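Local coordinates for protein flagellar assembly factor FliW (Geobacillus thermodenitrificans, PDB 5DMD) that probably binds the translational repressor CsrA, keeping it from silencing flagellin and other target genes, and takes part in flagellum assembly, at residues Glu32-Leu37 with Ser50-Ala55; Val59-Phe64 with Leu92-Thr97; Asp73-Thr78 with Lys123-Thr128; Gln81-Gly86 with Val117-Gly122; Thr106-Ala111 with Tyr132-Arg137. The protein carries 1 engineered substitution. One frame throughout, in Å; residues are numbered along the deposited sequence.

Interaction 1: residues Glu32-Leu37 with Ser50-Ala55; sequences EKQFVL and SVNTPA
The carboxylate of Glu32 reaches across to two hydroxyls on the other segment. Ser50 OG donates to Glu32 OE1 over 2.6 Å, arriving on the syn side but 31° out of the carboxylate plane, while Thr53 OG1 gives Glu32 OE2 a very short bond of 2.5 Å. Glu32 can meet both because its chain bends at chi2 (-77°), bringing the acid group back over the turn. Behind this first shell, Ser50 OG is itself an acceptor: Asn52 N lies 3.1 Å and Thr53 N 2.9 Å from it, an ST turn and ST motif that hold the start of the loop closed. The hydroxyl sits opposite the backbone N of Ser50 (chi1 169°), next to the carbonyl side from which the chain curls back. With an alanine here, Glu32 OE1 would probably be left without this donor and the two backbone N-H groups without their acceptor, freeing the turn to shift. On the backbone, Val51 N donates almost straight to Gln34 O (3.1 Å), and Phe35 pairs with Ser50 as an antiparallel non-hydrogen-bonded pair, Phe35 CD2 lying 3.4 Å from Ser50 N. The contact finishes the hairpin of strands 34-39 and 45-50; strand 20-21 runs along the other edge of 34-39, and Phe22, just after it, meets the Phe35 ring edge-to-face.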
# COMPACT_ATOMS: atom_id res chain seq x y z
N GLU A 32 4.00 -13.96 3.29
CA GLU A 32 4.61 -12.98 2.40
C GLU A 32 5.17 -11.85 3.25
O GLU A 32 4.48 -10.87 3.57
CB GLU A 32 3.59 -12.51 1.37
CG GLU A 32 3.14 -13.62 0.45
CD GLU A 32 4.18 -13.93 -0.63
OE1 GLU A 32 5.12 -13.12 -0.83
OE2 GLU A 32 4.05 -14.97 -1.30
N LYS A 33 6.44 -11.98 3.62
CA LYS A 33 7.09 -11.08 4.56
C LYS A 33 8.11 -10.15 3.93
O LYS A 33 8.71 -9.34 4.64
CB LYS A 33 7.72 -11.87 5.71
CG LYS A 33 6.71 -12.69 6.51
CD LYS A 33 7.32 -13.20 7.81
CE LYS A 33 6.43 -14.24 8.48
NZ LYS A 33 5.09 -13.71 8.84
N GLN A 34 8.34 -10.23 2.61
CA GLN A 34 9.35 -9.43 1.94
C GLN A 34 8.74 -8.81 0.69
O GLN A 34 8.27 -9.54 -0.20
CB GLN A 34 10.56 -10.28 1.56
CG GLN A 34 11.40 -10.69 2.75
CD GLN A 34 12.31 -11.85 2.42
OE1 GLN A 34 13.52 -11.76 2.56
NE2 GLN A 34 11.72 -12.96 1.99
N PHE A 35 8.76 -7.48 0.62
CA PHE A 35 8.24 -6.75 -0.52
C PHE A 35 9.23 -5.67 -0.95
O PHE A 35 10.04 -5.18 -0.17
CB PHE A 35 6.92 -6.06 -0.17
CG PHE A 35 5.76 -6.99 -0.05
CD1 PHE A 35 5.49 -7.63 1.16
CD2 PHE A 35 4.93 -7.23 -1.13
CE1 PHE A 35 4.40 -8.50 1.26
CE2 PHE A 35 3.86 -8.10 -1.04
CZ PHE A 35 3.59 -8.74 0.16
N VAL A 36 9.14 -5.30 -2.21
CA VAL A 36 9.84 -4.13 -2.72
C VAL A 36 8.79 -3.20 -3.32
O VAL A 36 7.74 -3.65 -3.79
CB VAL A 36 10.94 -4.50 -3.76
CG1 VAL A 36 10.36 -5.29 -4.92
CG2 VAL A 36 11.68 -3.27 -4.25
N LEU A 37 9.07 -1.90 -3.26
CA LEU A 37 8.18 -0.88 -3.80
C LEU A 37 8.76 -0.41 -5.12
O LEU A 37 9.87 0.11 -5.16
CB LEU A 37 8.03 0.29 -2.83
CG LEU A 37 7.06 0.16 -1.66
CD1 LEU A 37 7.36 -1.04 -0.77
CD2 LEU A 37 7.07 1.44 -0.83
N SER A 50 5.80 -8.53 -4.15
CA SER A 50 6.41 -9.61 -3.39
C SER A 50 7.73 -10.03 -4.03
O SER A 50 7.83 -10.19 -5.24
CB SER A 50 5.48 -10.82 -3.35
OG SER A 50 6.17 -11.94 -2.84
N VAL A 51 8.75 -10.24 -3.18
CA VAL A 51 10.05 -10.75 -3.62
C VAL A 51 10.03 -12.25 -3.87
O VAL A 51 10.94 -12.77 -4.53
CB VAL A 51 11.05 -10.33 -2.52
CG1 VAL A 51 12.42 -10.96 -2.71
CG2 VAL A 51 11.16 -8.84 -2.46
N ASN A 52 9.01 -12.95 -3.39
CA ASN A 52 8.94 -14.40 -3.53
C ASN A 52 7.87 -14.88 -4.50
O ASN A 52 8.01 -15.98 -5.04
CB ASN A 52 8.68 -15.05 -2.17
CG ASN A 52 9.81 -14.79 -1.20
OD1 ASN A 52 10.91 -15.32 -1.38
ND2 ASN A 52 9.56 -13.97 -0.19
N THR A 53 6.83 -14.09 -4.74
CA THR A 53 5.68 -14.50 -5.55
C THR A 53 5.41 -13.45 -6.62
O THR A 53 4.81 -12.40 -6.32
CB THR A 53 4.45 -14.67 -4.66
OG1 THR A 53 4.75 -15.58 -3.60
CG2 THR A 53 3.29 -15.24 -5.47
N PRO A 54 5.83 -13.69 -7.86
CA PRO A 54 5.71 -12.64 -8.89
C PRO A 54 4.31 -12.08 -9.07
O PRO A 54 4.15 -10.87 -9.28
CB PRO A 54 6.22 -13.33 -10.16
CG PRO A 54 7.19 -14.36 -9.66
CD PRO A 54 6.63 -14.83 -8.33
N ALA A 55 3.28 -12.92 -9.00
CA ALA A 55 1.93 -12.43 -9.27
C ALA A 55 1.38 -11.55 -8.16
O ALA A 55 0.38 -10.86 -8.36
CB ALA A 55 0.98 -13.61 -9.53

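Interaction 2: residues Val59-Phe64 with Leu92-Thr97; sequences VLIEPF and LYVILT
Leu60 and Ile95 face each other as a non-hydrogen-bonded pair in the central antiparallel sheet, next to the hydrogen-bonded pair Ile61 and Val94. On the Leu60 face, the two leucine methyls divide the work: CD1 lies obliquely against Ile95 CG1 at 3.6 Å, and CD2 comes to Tyr93 CB at 3.7 Å, with the two side chains at about a right angle. The other face carries Ile61, Val94 and Leu96. Ile61 CG1 is wedged between its own N and carbonyl carbon (chi1 56°), which lets it meet Val94 CG2 at 3.6 Å while Ile61 CG2 touches Leu96 CD1 at 3.7 Å. Pro63 continues this face past the strand end, its CB against Val94. Phe45 of the next strand also packs on Ile61 and Leu96. The strands are tied by Ile61 N to Val94 O and its reciprocal bond, and by Leu96 N to Val59 O (2.8 Å). Beyond that last bond a water bridges the end of the pairing, accepting from Val59 N at 2.9 Å and donating to Leu96 O at 2.8 Å.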
# COMPACT_ATOMS: atom_id res chain seq x y z
N VAL A 59 -1.31 -2.47 -6.60
CA VAL A 59 -1.19 -1.09 -7.06
C VAL A 59 -1.49 -0.16 -5.90
O VAL A 59 -2.58 -0.20 -5.34
CB VAL A 59 -2.13 -0.81 -8.24
CG1 VAL A 59 -1.97 0.63 -8.68
CG2 VAL A 59 -1.85 -1.77 -9.39
N LEU A 60 -0.53 0.71 -5.58
CA LEU A 60 -0.63 1.63 -4.46
C LEU A 60 -0.64 3.07 -4.95
O LEU A 60 -0.05 3.40 -5.98
CB LEU A 60 0.56 1.47 -3.51
CG LEU A 60 0.53 0.39 -2.43
CD1 LEU A 60 0.07 -0.95 -2.93
CD2 LEU A 60 1.93 0.29 -1.83
N ILE A 61 -1.30 3.93 -4.18
CA ILE A 61 -1.14 5.37 -4.30
C ILE A 61 -0.80 5.92 -2.93
O ILE A 61 -1.13 5.33 -1.90
CB ILE A 61 -2.39 6.11 -4.83
CG1 ILE A 61 -3.62 5.82 -3.96
CG2 ILE A 61 -2.68 5.73 -6.27
CD1 ILE A 61 -4.77 6.83 -4.15
N GLU A 62 -0.14 7.06 -2.93
CA GLU A 62 -0.11 7.85 -1.71
C GLU A 62 -1.49 8.48 -1.53
O GLU A 62 -1.99 9.15 -2.45
CB GLU A 62 0.96 8.92 -1.84
CG GLU A 62 1.06 9.82 -0.65
CD GLU A 62 2.12 9.33 0.30
OE1 GLU A 62 1.79 9.05 1.47
OE2 GLU A 62 3.28 9.16 -0.13
N PRO A 63 -2.16 8.25 -0.40
CA PRO A 63 -3.59 8.58 -0.32
C PRO A 63 -3.92 10.05 -0.49
O PRO A 63 -4.96 10.37 -1.06
CB PRO A 63 -4.01 8.07 1.07
CG PRO A 63 -2.72 7.81 1.79
CD PRO A 63 -1.70 7.49 0.77
N PHE A 64 -3.06 10.95 -0.01
CA PHE A 64 -3.43 12.36 0.00
C PHE A 64 -3.53 12.95 -1.39
O PHE A 64 -4.18 13.98 -1.57
CB PHE A 64 -2.42 13.13 0.86
CG PHE A 64 -2.21 12.52 2.21
CD1 PHE A 64 -3.13 12.71 3.23
CD2 PHE A 64 -1.10 11.72 2.47
CE1 PHE A 64 -2.94 12.15 4.48
CE2 PHE A 64 -0.91 11.16 3.71
CZ PHE A 64 -1.83 11.37 4.72
N LEU A 92 2.72 6.40 3.99
CA LEU A 92 1.40 5.79 3.93
C LEU A 92 0.99 5.56 2.49
O LEU A 92 1.23 6.40 1.61
CB LEU A 92 0.35 6.70 4.57
CG LEU A 92 0.30 6.91 6.08
CD1 LEU A 92 -0.85 7.86 6.42
CD2 LEU A 92 0.17 5.60 6.85
N TYR A 93 0.32 4.44 2.24
CA TYR A 93 -0.20 4.10 0.92
C TYR A 93 -1.54 3.44 1.11
O TYR A 93 -1.81 2.84 2.16
CB TYR A 93 0.71 3.10 0.18
CG TYR A 93 2.13 3.60 0.01
CD1 TYR A 93 2.46 4.46 -1.01
CD2 TYR A 93 3.13 3.22 0.90
CE1 TYR A 93 3.75 4.94 -1.16
CE2 TYR A 93 4.42 3.69 0.76
CZ TYR A 93 4.73 4.54 -0.27
OH TYR A 93 6.02 5.00 -0.40
N VAL A 94 -2.39 3.54 0.09
CA VAL A 94 -3.60 2.72 0.03
C VAL A 94 -3.61 1.92 -1.26
O VAL A 94 -3.07 2.35 -2.29
CB VAL A 94 -4.90 3.54 0.20
CG1 VAL A 94 -5.02 4.07 1.64
CG2 VAL A 94 -4.96 4.67 -0.82
N ILE A 95 -4.25 0.77 -1.21
CA ILE A 95 -4.28 -0.15 -2.35
C ILE A 95 -5.49 0.13 -3.22
O ILE A 95 -6.61 0.26 -2.73
CB ILE A 95 -4.23 -1.61 -1.88
CG1 ILE A 95 -2.94 -1.85 -1.11
CG2 ILE A 95 -4.34 -2.59 -3.06
CD1 ILE A 95 -2.84 -3.21 -0.49
N LEU A 96 -5.27 0.16 -4.53
CA LEU A 96 -6.33 0.39 -5.49
C LEU A 96 -6.95 -0.91 -5.98
O LEU A 96 -6.27 -1.93 -6.13
CB LEU A 96 -5.80 1.16 -6.70
CG LEU A 96 -5.11 2.51 -6.46
CD1 LEU A 96 -4.83 3.19 -7.80
CD2 LEU A 96 -5.96 3.40 -5.56
N THR A 97 -8.24 -0.85 -6.25
CA THR A 97 -8.92 -1.86 -7.06
C THR A 97 -9.12 -1.18 -8.41
O THR A 97 -10.02 -0.35 -8.57
CB THR A 97 -10.24 -2.26 -6.40
OG1 THR A 97 -9.96 -2.80 -5.10
CG2 THR A 97 -10.94 -3.33 -7.23
O HOH W 1 -4.00 -3.46 -6.53
O HOH W 2 2.90 9.44 3.81

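Interaction 3: residues Asp73-Thr78 with Lys123-Thr128; sequences DLDDNT and KQVILT
The carboxylate of Asp75 has the CG1 methyl of Val125 4.1 Å from its OD1, the two side chains running alongside each other with opposite headings. This acid is the N-cap of helix 76-81. Its OD2 takes Thr78 N at 2.8 Å from well above the carboxylate plane, 53° out of it, whereas OD1 is met on its syn side by Thr78 OG1, nearer the plane, at 2.7 Å. The threonine hydroxyl that is spent on Asp75 also receives the bond from the other segment. Lys123 runs fully extended, all four torsions near 180°, and so delivers its amine straight from the strand to the first turn of the helix. Gln81, a turn further along, takes a second bond from the same amine. Thr78 is thus gripped on both branches: its hydroxyl links acid and amine, and its methyl meets a methyl of Val125 tip to tip, with CG2 to CG2 3.7 Å. Leu74 lies more loosely beside that valine. Lys123 NZ and Asp75 OD2 stay 4.6 Å apart, close enough that the opposite charges probably favour each other through space. The direct link is Lys123 NZ donating to Thr78 OG1 over 2.8 Å.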
# COMPACT_ATOMS: atom_id res chain seq x y z
N ASP A 73 -5.50 7.30 12.75
CA ASP A 73 -4.87 7.30 14.06
C ASP A 73 -4.40 5.88 14.31
O ASP A 73 -5.22 4.97 14.52
CB ASP A 73 -5.84 7.79 15.14
CG ASP A 73 -5.21 7.83 16.51
OD1 ASP A 73 -3.97 7.99 16.60
OD2 ASP A 73 -5.95 7.78 17.51
N LEU A 74 -3.09 5.67 14.22
CA LEU A 74 -2.53 4.34 14.37
C LEU A 74 -2.58 3.90 15.83
O LEU A 74 -2.31 4.69 16.74
CB LEU A 74 -1.08 4.32 13.89
CG LEU A 74 -0.86 4.62 12.41
CD1 LEU A 74 0.62 4.64 12.10
CD2 LEU A 74 -1.58 3.62 11.53
N ASP A 75 -2.90 2.63 16.03
CA ASP A 75 -2.99 2.05 17.36
C ASP A 75 -1.60 1.87 17.97
O ASP A 75 -0.59 1.79 17.26
CB ASP A 75 -3.69 0.69 17.27
CG ASP A 75 -2.94 -0.29 16.40
OD1 ASP A 75 -3.04 -0.17 15.15
OD2 ASP A 75 -2.24 -1.16 16.96
N ASP A 76 -1.56 1.78 19.30
CA ASP A 76 -0.28 1.71 20.01
C ASP A 76 0.52 0.48 19.59
O ASP A 76 1.75 0.55 19.48
CB ASP A 76 -0.52 1.69 21.52
CG ASP A 76 -1.11 2.98 22.03
OD1 ASP A 76 -0.99 4.01 21.33
OD2 ASP A 76 -1.70 2.97 23.14
N ASN A 77 -0.15 -0.63 19.35
CA ASN A 77 0.55 -1.85 18.95
C ASN A 77 1.24 -1.68 17.61
O ASN A 77 2.38 -2.13 17.43
CB ASN A 77 -0.40 -3.04 18.93
CG ASN A 77 0.34 -4.33 18.75
OD1 ASN A 77 1.14 -4.73 19.61
ND2 ASN A 77 0.11 -5.00 17.63
N THR A 78 0.57 -1.06 16.64
CA THR A 78 1.20 -0.81 15.35
C THR A 78 2.40 0.12 15.48
O THR A 78 3.45 -0.10 14.86
CB THR A 78 0.18 -0.23 14.37
OG1 THR A 78 -0.84 -1.20 14.09
CG2 THR A 78 0.85 0.23 13.07
N LYS A 123 3.46 -2.79 7.55
CA LYS A 123 2.28 -3.49 8.03
C LYS A 123 1.09 -3.00 7.23
O LYS A 123 1.02 -1.82 6.88
CB LYS A 123 2.04 -3.19 9.52
CG LYS A 123 0.80 -3.87 10.13
CD LYS A 123 0.72 -3.62 11.63
CE LYS A 123 -0.50 -4.32 12.23
NZ LYS A 123 -0.66 -4.00 13.68
N GLN A 124 0.15 -3.90 6.92
CA GLN A 124 -1.17 -3.46 6.47
C GLN A 124 -2.08 -3.41 7.69
O GLN A 124 -2.35 -4.44 8.31
CB GLN A 124 -1.76 -4.37 5.39
CG GLN A 124 -3.14 -3.87 4.96
CD GLN A 124 -3.66 -4.49 3.68
OE1 GLN A 124 -3.40 -5.66 3.39
NE2 GLN A 124 -4.40 -3.71 2.91
N VAL A 125 -2.55 -2.21 8.02
CA VAL A 125 -3.32 -1.96 9.23
C VAL A 125 -4.78 -1.90 8.85
O VAL A 125 -5.15 -1.19 7.91
CB VAL A 125 -2.89 -0.63 9.87
CG1 VAL A 125 -3.75 -0.30 11.09
CG2 VAL A 125 -1.40 -0.63 10.21
N ILE A 126 -5.63 -2.64 9.56
CA ILE A 126 -7.07 -2.62 9.34
C ILE A 126 -7.66 -1.72 10.42
O ILE A 126 -7.65 -2.08 11.60
CB ILE A 126 -7.68 -4.02 9.37
CG1 ILE A 126 -7.03 -4.91 8.31
CG2 ILE A 126 -9.17 -3.96 9.08
CD1 ILE A 126 -7.49 -6.35 8.35
N LEU A 127 -8.18 -0.57 10.01
CA LEU A 127 -8.71 0.42 10.95
C LEU A 127 -10.13 0.01 11.35
O LEU A 127 -10.99 -0.17 10.48
CB LEU A 127 -8.72 1.80 10.29
CG LEU A 127 -7.38 2.25 9.70
CD1 LEU A 127 -7.55 3.50 8.85
CD2 LEU A 127 -6.37 2.50 10.80
N THR A 128 -10.37 -0.12 12.65
CA THR A 128 -11.63 -0.64 13.17
C THR A 128 -12.54 0.43 13.75
O THR A 128 -13.71 0.14 14.03
CB THR A 128 -11.36 -1.69 14.25
OG1 THR A 128 -10.52 -1.12 15.27
CG2 THR A 128 -10.67 -2.91 13.66

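Interaction 4: residues Gln81-Gly86 with Val117-Gly122; sequences QLQITG and VHKRLG
Lys119 folds back on itself to meet Gln83: its chain bends at chi2 (-54°) and turns again at chi3 and chi4, while Gln83 stays extended beyond CG (chi2 -165°), and the two side chains cross at about a right angle. Lys119 NZ then donates to Gln83 OE1 at 2.8 Å, tilted 30° from the carbonyl plane of the amide. A water accepts from Lys119 NZ at 2.7 Å and makes a short 2.5 Å bond to the backbone O of Gln83, so the amine reaches Gln83 twice, directly at the side chain and through water at the backbone O. Gln83 has positive phi in the Schellman motif ending helix 76-81, while Arg120 and Leu121 opposite Asn116 form a G1 bulge. Toward the strand, Leu82 CD2 presses on Leu121 CB at 3.8 Å and on Gly122 C at 3.7 Å. Leu82 also rests on Val114 of the neighbouring strand. Leu82 and Gly122 are buried, whereas Gln83 and Lys119 are exposed; there the positive amine is met by one neutral amide oxygen and a water, and probably gains from their dipoles rather than from an opposite charge.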
# COMPACT_ATOMS: atom_id res chain seq x y z
N GLN A 81 5.21 -1.99 16.83
CA GLN A 81 5.71 -2.98 15.88
C GLN A 81 6.57 -2.35 14.80
O GLN A 81 7.55 -2.95 14.35
CB GLN A 81 4.53 -3.71 15.23
CG GLN A 81 3.88 -4.76 16.10
CD GLN A 81 2.52 -5.20 15.57
OE1 GLN A 81 1.83 -4.44 14.89
NE2 GLN A 81 2.13 -6.43 15.88
N LEU A 82 6.19 -1.16 14.35
CA LEU A 82 6.90 -0.48 13.27
C LEU A 82 7.92 0.53 13.78
O LEU A 82 8.52 1.23 12.96
CB LEU A 82 5.89 0.22 12.37
CG LEU A 82 4.95 -0.71 11.62
CD1 LEU A 82 4.04 0.09 10.76
CD2 LEU A 82 5.72 -1.73 10.77
N GLN A 83 8.10 0.62 15.10
CA GLN A 83 9.09 1.52 15.71
C GLN A 83 8.89 2.98 15.28
O GLN A 83 9.85 3.69 14.98
CB GLN A 83 10.53 1.04 15.48
CG GLN A 83 10.74 -0.39 15.94
CD GLN A 83 12.21 -0.77 16.05
OE1 GLN A 83 13.04 -0.28 15.29
NE2 GLN A 83 12.52 -1.63 17.01
N ILE A 84 7.64 3.43 15.28
CA ILE A 84 7.29 4.76 14.81
C ILE A 84 7.32 5.72 16.00
O ILE A 84 6.64 5.50 17.00
CB ILE A 84 5.90 4.77 14.15
CG1 ILE A 84 5.93 3.98 12.83
CG2 ILE A 84 5.43 6.19 13.89
CD1 ILE A 84 4.57 3.55 12.35
N THR A 85 8.12 6.79 15.88
CA THR A 85 8.21 7.82 16.91
C THR A 85 7.40 9.06 16.57
O THR A 85 7.05 9.83 17.47
CB THR A 85 9.67 8.25 17.11
OG1 THR A 85 10.13 8.96 15.95
CG2 THR A 85 10.56 7.04 17.32
N GLY A 86 7.10 9.27 15.30
CA GLY A 86 6.39 10.45 14.84
C GLY A 86 6.09 10.29 13.37
O GLY A 86 6.54 9.35 12.72
N VAL A 117 10.01 4.00 6.89
CA VAL A 117 10.88 3.97 5.72
C VAL A 117 12.31 3.62 6.12
O VAL A 117 12.92 2.72 5.53
CB VAL A 117 10.82 5.31 4.97
CG1 VAL A 117 11.70 5.25 3.73
CG2 VAL A 117 9.39 5.63 4.57
N HIS A 118 12.88 4.33 7.10
CA HIS A 118 14.30 4.13 7.39
C HIS A 118 14.58 2.82 8.11
O HIS A 118 15.71 2.32 8.03
CB HIS A 118 14.92 5.35 8.09
CG HIS A 118 14.69 5.40 9.57
ND1 HIS A 118 13.53 5.90 10.12
CD2 HIS A 118 15.49 5.07 10.61
CE1 HIS A 118 13.61 5.84 11.44
NE2 HIS A 118 14.79 5.34 11.76
N LYS A 119 13.58 2.23 8.77
CA LYS A 119 13.72 0.93 9.40
C LYS A 119 13.32 -0.21 8.48
O LYS A 119 13.52 -1.38 8.84
CB LYS A 119 12.87 0.87 10.68
CG LYS A 119 13.40 1.77 11.80
CD LYS A 119 14.87 1.49 12.10
CE LYS A 119 15.19 1.53 13.59
NZ LYS A 119 14.10 2.14 14.40
N ARG A 120 12.74 0.10 7.32
CA ARG A 120 12.34 -0.92 6.34
C ARG A 120 11.35 -1.92 6.92
O ARG A 120 11.47 -3.13 6.71
CB ARG A 120 13.56 -1.64 5.75
CG ARG A 120 14.53 -0.75 4.98
CD ARG A 120 13.85 0.03 3.87
NE ARG A 120 14.79 0.30 2.79
CZ ARG A 120 15.29 1.50 2.51
NH1 ARG A 120 14.94 2.57 3.20
NH2 ARG A 120 16.16 1.62 1.51
N LEU A 121 10.36 -1.42 7.66
CA LEU A 121 9.34 -2.26 8.27
C LEU A 121 7.95 -1.83 7.80
O LEU A 121 7.64 -0.64 7.77
CB LEU A 121 9.37 -2.12 9.79
CG LEU A 121 10.66 -2.51 10.51
CD1 LEU A 121 10.61 -2.03 11.97
CD2 LEU A 121 10.89 -4.01 10.45
N GLY A 122 7.09 -2.81 7.49
CA GLY A 122 5.78 -2.51 6.96
C GLY A 122 4.68 -3.33 7.62
O GLY A 122 4.93 -4.40 8.17
O HOH W 3 12.24 4.14 14.30

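Interaction 5: residues Thr106-Ala111 with Tyr132-Arg137; sequences TANLQA and YKTKHR
Ala107 and His136 form the hydrogen-bonded pair by which strand 136-137 adds to the antiparallel sheet beside strand 106-116. Their backbone bonds run both ways, Ala107 N to His136 O and His136 N to Ala107 O, each 2.9 Å. Further on, Lys133 O accepts from Gln110 N at 3.3 Å, plus a weak bond from Leu109 N. The main apolar contact is a CH-pi interaction: Leu109 CD1 stands over the His136 ring, 3.5 Å from its centroid and 12° off the normal, the side chains at about a right angle. At the edge of that ring, His136 NE2 accepts Lys133 N in plane at 2.9 Å, which fixes its rotation. With an alanine in place of His136, Leu109 CD1 would probably lose the face it packs on and Lys133 N its acceptor, leaving the loop that leads into strand 136-137 freer to move. Arg137 next door turns its guanidinium outside the contact, to the backbone O of Phe139 and in a salt bridge to Asp104. At the surface a water lies 2.7 Å from Thr106 OG1 and donates to Thr134 O over 2.8 Å.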
# COMPACT_ATOMS: atom_id res chain seq x y z
N THR A 106 -11.27 2.44 -7.40
CA THR A 106 -11.49 2.76 -6.00
C THR A 106 -10.25 2.45 -5.18
O THR A 106 -9.35 1.73 -5.62
CB THR A 106 -12.68 1.98 -5.43
OG1 THR A 106 -12.43 0.57 -5.53
CG2 THR A 106 -13.96 2.33 -6.17
N ALA A 107 -10.22 3.01 -3.98
CA ALA A 107 -9.18 2.73 -2.99
C ALA A 107 -9.80 2.20 -1.71
O ALA A 107 -10.90 2.59 -1.32
CB ALA A 107 -8.40 4.01 -2.67
N ASN A 108 -9.07 1.31 -1.03
CA ASN A 108 -9.47 0.82 0.29
C ASN A 108 -8.84 1.71 1.35
O ASN A 108 -7.68 1.53 1.73
CB ASN A 108 -9.09 -0.65 0.48
CG ASN A 108 -9.62 -1.23 1.79
OD1 ASN A 108 -9.88 -0.50 2.74
ND2 ASN A 108 -9.80 -2.55 1.83
N LEU A 109 -9.61 2.70 1.83
CA LEU A 109 -9.13 3.60 2.86
C LEU A 109 -9.19 2.99 4.26
O LEU A 109 -8.57 3.53 5.19
CB LEU A 109 -9.93 4.91 2.81
CG LEU A 109 -9.88 5.65 1.47
CD1 LEU A 109 -10.58 6.99 1.60
CD2 LEU A 109 -8.45 5.82 0.99
N GLN A 110 -9.88 1.86 4.43
CA GLN A 110 -9.93 1.20 5.73
C GLN A 110 -8.63 0.49 6.08
O GLN A 110 -8.37 0.28 7.27
CB GLN A 110 -11.08 0.19 5.77
CG GLN A 110 -11.39 -0.33 7.17
CD GLN A 110 -12.26 -1.58 7.16
OE1 GLN A 110 -12.88 -1.92 6.16
NE2 GLN A 110 -12.33 -2.26 8.30
N ALA A 111 -7.82 0.11 5.09
CA ALA A 111 -6.69 -0.79 5.32
C ALA A 111 -5.42 -0.26 4.66
O ALA A 111 -4.89 -0.88 3.73
CB ALA A 111 -7.02 -2.21 4.85
N TYR A 132 -14.06 5.05 7.37
CA TYR A 132 -13.51 4.70 6.08
C TYR A 132 -13.96 3.30 5.66
O TYR A 132 -14.14 2.41 6.50
CB TYR A 132 -11.99 4.77 6.12
CG TYR A 132 -11.46 6.16 6.36
CD1 TYR A 132 -11.80 7.21 5.52
CD2 TYR A 132 -10.63 6.43 7.44
CE1 TYR A 132 -11.32 8.49 5.74
CE2 TYR A 132 -10.15 7.71 7.67
CZ TYR A 132 -10.50 8.73 6.82
OH TYR A 132 -10.02 10.00 7.03
N LYS A 133 -14.14 3.12 4.36
CA LYS A 133 -14.67 1.90 3.78
C LYS A 133 -13.65 1.26 2.84
O LYS A 133 -12.57 1.79 2.59
CB LYS A 133 -16.00 2.16 3.06
CG LYS A 133 -16.89 3.18 3.75
CD LYS A 133 -17.51 2.56 5.00
CE LYS A 133 -18.74 3.33 5.47
NZ LYS A 133 -19.92 2.43 5.55
N THR A 134 -14.01 0.09 2.32
CA THR A 134 -13.13 -0.66 1.44
C THR A 134 -13.12 -0.15 0.01
O THR A 134 -12.25 -0.55 -0.77
CB THR A 134 -13.51 -2.15 1.49
OG1 THR A 134 -14.76 -2.34 0.82
CG2 THR A 134 -13.64 -2.61 2.93
N LYS A 135 -14.07 0.70 -0.36
CA LYS A 135 -14.14 1.22 -1.72
C LYS A 135 -14.51 2.70 -1.65
O LYS A 135 -15.62 3.04 -1.24
CB LYS A 135 -15.15 0.44 -2.56
CG LYS A 135 -14.57 -0.82 -3.19
CD LYS A 135 -15.48 -2.02 -3.02
CE LYS A 135 -16.58 -2.03 -4.07
NZ LYS A 135 -17.22 -3.38 -4.18
N HIS A 136 -13.56 3.56 -2.00
CA HIS A 136 -13.81 4.98 -2.20
C HIS A 136 -13.34 5.32 -3.61
O HIS A 136 -12.17 5.09 -3.94
CB HIS A 136 -13.00 5.82 -1.21
CG HIS A 136 -13.46 5.72 0.22
ND1 HIS A 136 -14.11 6.75 0.87
CD2 HIS A 136 -13.33 4.73 1.13
CE1 HIS A 136 -14.37 6.39 2.11
NE2 HIS A 136 -13.90 5.16 2.30
N ARG A 137 -14.24 5.86 -4.44
CA ARG A 137 -13.85 6.31 -5.77
C ARG A 137 -12.76 7.36 -5.72
O ARG A 137 -12.82 8.32 -4.94
CB ARG A 137 -15.05 6.89 -6.53
CG ARG A 137 -16.04 5.88 -7.09
CD ARG A 137 -17.21 6.57 -7.82
NE ARG A 137 -16.75 7.43 -8.91
CZ ARG A 137 -16.57 7.01 -10.16
NH1 ARG A 137 -16.75 5.74 -10.50
NH2 ARG A 137 -16.16 7.88 -11.08
O HOH W 4 -11.10 -0.26 -3.29

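From the N terminus, interaction 1 comes first and is complete before the others begin, closing the hairpin of strands 34-39 and 45-50; Leu37 CD2 touches Tyr93 OH of interaction 2 at 3.7 Å. Interaction 2 joins strand 57-61 to strand 90-97 across a loop holding helix 76-81. That helix belongs to interactions 3 and 4, which both cross interaction 2 and settle its two ends on strand 121-124; interaction 4 is nested within the loop of interaction 3. Interaction 5 starts after interaction 2 has closed and crosses interactions 3 and 4, bringing strand 136-137 against 106-116. The centres of interactions 2 and 5 lie about 9 Å apart, since strands 90-97 and 106-116 are sheet neighbours.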